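Local coordinates for alpha-fucosidase (Bifidobacterium bifidum, PDB 2EAB), which is the catalytic domain of a larger protein and probably releases alpha-1,2-linked L-fucose from glycans by hydrolysis, at residues N412-S417 with H761-I766; L780-S785 with I801-P806. All blocks are in the same frame, centred on the assembly; numbering follows the deposited sequence.

Interaction 1 of 2, residues N412-S417 with H761-I766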
loop_
_atom_site.group_PDB
_atom_site.type_symbol
_atom_site.label_atom_id
_atom_site.label_comp_id
_atom_site.label_asym_id
_atom_site.label_seq_id
_atom_site.Cartn_x
_atom_site.Cartn_y
_atom_site.Cartn_z
ATOM N N ASN A 412 -20.338 -2.755 9.059
ATOM C CA ASN A 412 -20.855 -2.606 7.692
ATOM C C ASN A 412 -19.781 -2.522 6.609
ATOM O O ASN A 412 -20.090 -2.602 5.418
ATOM C CB ASN A 412 -21.742 -1.363 7.586
ATOM C CG ASN A 412 -23.008 -1.466 8.407
ATOM O OD1 ASN A 412 -23.480 -2.563 8.728
ATOM N ND2 ASN A 412 -23.568 -0.315 8.753
ATOM N N THR A 413 -18.530 -2.340 7.027
ATOM C CA THR A 413 -17.421 -2.142 6.097
ATOM C C THR A 413 -16.417 -3.265 6.300
ATOM O O THR A 413 -15.991 -3.502 7.427
ATOM C CB THR A 413 -16.790 -0.765 6.323
ATOM O OG1 THR A 413 -17.758 0.235 5.986
ATOM C CG2 THR A 413 -15.541 -0.568 5.476
ATOM N N PRO A 414 -16.037 -3.968 5.212
ATOM C CA PRO A 414 -15.203 -5.163 5.374
ATOM C C PRO A 414 -13.847 -4.808 5.962
ATOM O O PRO A 414 -13.145 -3.926 5.442
ATOM C CB PRO A 414 -15.062 -5.694 3.944
ATOM C CG PRO A 414 -15.305 -4.513 3.071
ATOM C CD PRO A 414 -16.330 -3.695 3.791
ATOM N N TRP A 415 -13.502 -5.478 7.058
ATOM C CA TRP A 415 -12.261 -5.214 7.794
ATOM C C TRP A 415 -12.114 -3.737 8.161
ATOM O O TRP A 415 -11.000 -3.242 8.330
ATOM C CB TRP A 415 -11.022 -5.713 7.032
ATOM C CG TRP A 415 -11.098 -7.146 6.612
ATOM C CD1 TRP A 415 -10.916 -8.244 7.397
ATOM C CD2 TRP A 415 -11.373 -7.637 5.292
ATOM N NE1 TRP A 415 -11.072 -9.394 6.650
ATOM C CE2 TRP A 415 -11.348 -9.047 5.354
ATOM C CE3 TRP A 415 -11.639 -7.017 4.065
ATOM C CZ2 TRP A 415 -11.584 -9.854 4.229
ATOM C CZ3 TRP A 415 -11.875 -7.821 2.947
ATOM C CH2 TRP A 415 -11.841 -9.222 3.040
ATOM N N GLY A 416 -13.247 -3.045 8.278
ATOM C CA GLY A 416 -13.267 -1.631 8.635
ATOM C C GLY A 416 -12.597 -0.682 7.659
ATOM O O GLY A 416 -12.409 0.487 7.977
ATOM N N SER A 417 -12.243 -1.180 6.472
ATOM C CA SER A 417 -11.399 -0.445 5.514
ATOM C C SER A 417 -10.207 0.179 6.246
ATOM O O SER A 417 -9.859 1.345 6.045
ATOM C CB SER A 417 -12.209 0.599 4.739
ATOM O OG SER A 417 -11.431 1.155 3.688
ATOM N N HIS A 761 -10.834 -9.161 -3.620
ATOM C CA HIS A 761 -10.500 -10.268 -2.743
ATOM C C HIS A 761 -11.423 -11.509 -2.887
ATOM O O HIS A 761 -10.914 -12.617 -2.795
ATOM C CB HIS A 761 -10.414 -9.744 -1.295
ATOM C CG HIS A 761 -10.081 -10.780 -0.268
ATOM N ND1 HIS A 761 -11.028 -11.624 0.273
ATOM C CD2 HIS A 761 -8.917 -11.068 0.363
ATOM C CE1 HIS A 761 -10.455 -12.405 1.171
ATOM N NE2 HIS A 761 -9.176 -12.086 1.249
ATOM N N ALA A 762 -12.746 -11.399 -3.077
ATOM C CA ALA A 762 -13.593 -10.211 -2.990
ATOM C C ALA A 762 -13.828 -9.863 -1.515
ATOM O O ALA A 762 -13.580 -10.692 -0.639
ATOM C CB ALA A 762 -14.928 -10.506 -3.671
ATOM N N PRO A 763 -14.317 -8.641 -1.224
ATOM C CA PRO A 763 -14.690 -7.538 -2.097
ATOM C C PRO A 763 -13.475 -6.714 -2.536
ATOM O O PRO A 763 -12.329 -7.162 -2.395
ATOM C CB PRO A 763 -15.612 -6.714 -1.201
ATOM C CG PRO A 763 -15.008 -6.874 0.151
ATOM C CD PRO A 763 -14.559 -8.312 0.197
ATOM N N PHE A 764 -13.733 -5.526 -3.073
ATOM C CA PHE A 764 -12.677 -4.586 -3.449
ATOM C C PHE A 764 -11.676 -4.426 -2.317
ATOM O O PHE A 764 -12.064 -4.132 -1.181
ATOM C CB PHE A 764 -13.298 -3.226 -3.800
ATOM C CG PHE A 764 -12.337 -2.054 -3.748
ATOM C CD1 PHE A 764 -11.115 -2.073 -4.415
ATOM C CD2 PHE A 764 -12.701 -0.904 -3.064
ATOM C CE1 PHE A 764 -10.257 -0.966 -4.366
ATOM C CE2 PHE A 764 -11.861 0.205 -3.020
ATOM C CZ PHE A 764 -10.634 0.174 -3.666
ATOM N N GLN A 765 -10.401 -4.637 -2.647
ATOM C CA GLN A 765 -9.268 -4.407 -1.754
ATOM C C GLN A 765 -8.171 -3.803 -2.612
ATOM O O GLN A 765 -7.767 -4.398 -3.613
ATOM C CB GLN A 765 -8.791 -5.724 -1.136
ATOM C CG GLN A 765 -9.751 -6.309 -0.107
ATOM C CD GLN A 765 -9.839 -5.468 1.148
ATOM O OE1 GLN A 765 -10.795 -4.709 1.345
ATOM N NE2 GLN A 765 -8.843 -5.596 2.003
ATOM N N ILE A 766 -7.701 -2.621 -2.244
ATOM C CA ILE A 766 -6.755 -1.897 -3.093
ATOM C C ILE A 766 -5.347 -2.504 -3.088
ATOM O O ILE A 766 -4.555 -2.276 -4.014
ATOM C CB ILE A 766 -6.715 -0.399 -2.712
ATOM C CG1 ILE A 766 -6.271 0.461 -3.900
ATOM C CG2 ILE A 766 -5.880 -0.166 -1.446
ATOM C CD1 ILE A 766 -6.539 1.947 -3.719
#
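His761 receives the benzo edge of Trp415 on one face of its imidazole in an edge-to-face stack, the centroids of the six-membered ring of Trp415 and the His761 ring 5.1 Å apart and the planes at 70°. Trp415 CH2 makes the touch, 3.8 Å from His761 ND1 and offset toward the rim of the ring. The imidazole reaches this place with CG anti to the backbone N (chi1 180°), and its rotation is fixed by a hydrogen bond of 2.9 Å from His761 ND1 to Ala762 O; the acceptor lies close to the ring plane, whereas the donor stands well above the carbonyl plane. Cis peptide bonds precede both Ala762 and Pro763, and His761 N donates to Pro763 O across this turn of the chain. Pro763 then packs two ways: its CD lies 3.9 Å from Trp415 CZ3, and its CG meets Pro414 CG at 3.8 Å. Farther on, Gln765 bends at chi2 and brings its CD to 3.6 Å from Trp415 CZ3, the amide tilted 54° to the indole. An alanine in place of Trp415 would probably leave the imidazole face without its stacking partner and uncover Pro763 and the Gln765 side chain. The contact joins the loop between helix 365-386 and strand 419-420 to the loop that leads into helix 767-780, both in the family 95 catalytic domain, an (alpha/alpha)6 barrel.

Interaction 2 of 2, residues L780-S785 with I801-P806; sequences LLQSNS and ILPALP
The carboxamide of Gln782 carries Pro803 over one face: CG of the proline lies 3.4 Å from Gln782 NE2, and CB sits beside it above the same face. NE2 is held by hydrogen bonds to Glu778 O and Ala733 O, which fix how the amide is turned against the proline. A second flat group, the Leu780–Leu781 peptide, is covered on one face by Pro803 CD, 3.5 Å from Leu780 C. From that same side Leu802 N donates to Leu780 O, a bond of 2.9 Å with an N-H...O angle of 150° and the donor 54° out of the carbonyl plane. Here the chain leaves helix 767-780 and at once becomes an edge strand of the mixed sheet: Leu781 and Ile801 form an antiparallel non-hydrogen-bonded pair, their side chains on a common face with Leu781 CD1 and Ile801 CD1 4.3 Å apart. Leu802, with positive phi (53°), turns the second segment out of its strand. Its CD2 meets Leu780 CD2 at 3.8 Å, the two side chains crossing at a slant. Leu780 CD2 also approaches Leu805 CD1, at 4.1 Å, while Trp829 of strand 823-830 packs against both Leu802 and Leu805.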
loop_
_atom_site.group_PDB
_atom_site.type_symbol
_atom_site.label_atom_id
_atom_site.label_comp_id
_atom_site.label_asym_id
_atom_site.label_seq_id
_atom_site.Cartn_x
_atom_site.Cartn_y
_atom_site.Cartn_z
ATOM N N LEU A 780 10.907 -6.094 -14.289
ATOM C CA LEU A 780 11.737 -5.277 -15.169
ATOM C C LEU A 780 12.994 -4.740 -14.498
ATOM O O LEU A 780 13.970 -4.411 -15.184
ATOM C CB LEU A 780 10.919 -4.128 -15.758
ATOM C CG LEU A 780 9.626 -4.539 -16.468
ATOM C CD1 LEU A 780 8.896 -3.303 -16.955
ATOM C CD2 LEU A 780 9.891 -5.501 -17.625
ATOM N N LEU A 781 12.975 -4.666 -13.169
ATOM C CA LEU A 781 14.064 -4.074 -12.402
ATOM C C LEU A 781 14.053 -4.613 -10.984
ATOM O O LEU A 781 13.024 -4.553 -10.307
ATOM C CB LEU A 781 13.921 -2.547 -12.366
ATOM C CG LEU A 781 14.881 -1.798 -11.437
ATOM C CD1 LEU A 781 16.324 -1.911 -11.920
ATOM C CD2 LEU A 781 14.480 -0.346 -11.305
ATOM N N GLN A 782 15.186 -5.134 -10.532
ATOM C CA GLN A 782 15.361 -5.447 -9.118
ATOM C C GLN A 782 16.598 -4.729 -8.616
ATOM O O GLN A 782 17.517 -4.448 -9.394
ATOM C CB GLN A 782 15.443 -6.959 -8.890
ATOM C CG GLN A 782 14.066 -7.616 -8.953
ATOM C CD GLN A 782 14.094 -9.125 -9.109
ATOM O OE1 GLN A 782 14.988 -9.804 -8.601
ATOM N NE2 GLN A 782 13.095 -9.661 -9.806
ATOM N N SER A 783 16.630 -4.424 -7.324
ATOM C CA SER A 783 17.776 -3.719 -6.765
ATOM C C SER A 783 18.012 -4.036 -5.293
ATOM O O SER A 783 18.658 -3.262 -4.590
ATOM C CB SER A 783 17.653 -2.204 -6.992
ATOM O OG SER A 783 16.528 -1.653 -6.324
ATOM N N ASN A 784 17.507 -5.182 -4.842
ATOM C CA ASN A 784 17.561 -5.544 -3.426
ATOM C C ASN A 784 18.657 -6.531 -3.061
ATOM O O ASN A 784 18.883 -6.782 -1.874
ATOM C CB ASN A 784 16.234 -6.160 -2.989
ATOM C CG ASN A 784 16.016 -7.534 -3.592
ATOM O OD1 ASN A 784 15.889 -7.663 -4.807
ATOM N ND2 ASN A 784 15.991 -8.563 -2.757
ATOM N N SER A 785 19.315 -7.122 -4.050
ATOM C CA SER A 785 20.235 -8.209 -3.745
ATOM C C SER A 785 21.674 -7.743 -3.569
ATOM O O SER A 785 21.992 -6.576 -3.798
ATOM C CB SER A 785 20.136 -9.312 -4.793
ATOM O OG SER A 785 20.766 -10.485 -4.322
ATOM N N ILE A 801 18.877 -5.307 -14.222
ATOM C CA ILE A 801 18.054 -4.995 -15.378
ATOM C C ILE A 801 17.386 -6.253 -15.937
ATOM O O ILE A 801 18.054 -7.245 -16.246
ATOM C CB ILE A 801 18.915 -4.328 -16.486
ATOM C CG1 ILE A 801 19.625 -3.069 -15.964
ATOM C CG2 ILE A 801 18.100 -4.054 -17.748
ATOM C CD1 ILE A 801 18.705 -1.953 -15.478
ATOM N N LEU A 802 16.061 -6.183 -16.072
ATOM C CA LEU A 802 15.241 -7.255 -16.651
ATOM C C LEU A 802 15.474 -8.621 -15.991
ATOM O O LEU A 802 15.804 -9.596 -16.665
ATOM C CB LEU A 802 15.426 -7.317 -18.176
ATOM C CG LEU A 802 15.029 -6.043 -18.929
ATOM C CD1 LEU A 802 15.428 -6.142 -20.392
ATOM C CD2 LEU A 802 13.536 -5.736 -18.796
ATOM N N PRO A 803 15.313 -8.689 -14.657
ATOM C CA PRO A 803 15.581 -9.920 -13.910
ATOM C C PRO A 803 14.548 -11.035 -14.095
ATOM O O PRO A 803 14.855 -12.193 -13.837
ATOM C CB PRO A 803 15.575 -9.445 -12.457
ATOM C CG PRO A 803 14.633 -8.283 -12.473
ATOM C CD PRO A 803 14.903 -7.588 -13.766
ATOM N N ALA A 804 13.335 -10.691 -14.514
ATOM C CA ALA A 804 12.276 -11.686 -14.685
ATOM C C ALA A 804 11.355 -11.263 -15.821
ATOM O O ALA A 804 10.147 -11.072 -15.648
ATOM C CB ALA A 804 11.508 -11.904 -13.378
ATOM N N LEU A 805 11.956 -11.125 -17.000
ATOM C CA LEU A 805 11.245 -10.680 -18.184
ATOM C C LEU A 805 10.464 -11.844 -18.787
ATOM O O LEU A 805 11.047 -12.876 -19.120
ATOM C CB LEU A 805 12.231 -10.122 -19.208
ATOM C CG LEU A 805 11.652 -9.668 -20.549
ATOM C CD1 LEU A 805 10.824 -8.405 -20.385
ATOM C CD2 LEU A 805 12.772 -9.457 -21.548
ATOM N N PRO A 806 9.134 -11.690 -18.916
ATOM C CA PRO A 806 8.342 -12.765 -19.508
ATOM C C PRO A 806 8.621 -12.926 -20.994
ATOM O O PRO A 806 8.816 -11.934 -21.699
ATOM C CB PRO A 806 6.896 -12.283 -19.322
ATOM C CG PRO A 806 6.959 -11.180 -18.322
ATOM C CD PRO A 806 8.292 -10.550 -18.513
#

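Overall arrangement
The two contacts come in series along the chain, interaction 1 closing before interaction 2 opens, and lie on opposite sides of the chain's centre. Their centres are 32 Å apart and their nearest atoms about 19 Å, with no touch between them. Helix 767-780 spans the distance: residues 761-766 lead directly into its start, and Leu780 ends it. Interaction 1 brings together distant loops within the catalytic domain, their closest ends 344 residues apart, whereas interaction 2 is more local, 16 residues apart, and ties the end of this helix to strand 799-801 of the mixed sheet and the loop after it. One helix thus connects loop packing in the catalytic domain with the place where the helical part of the chain passes into beta strands.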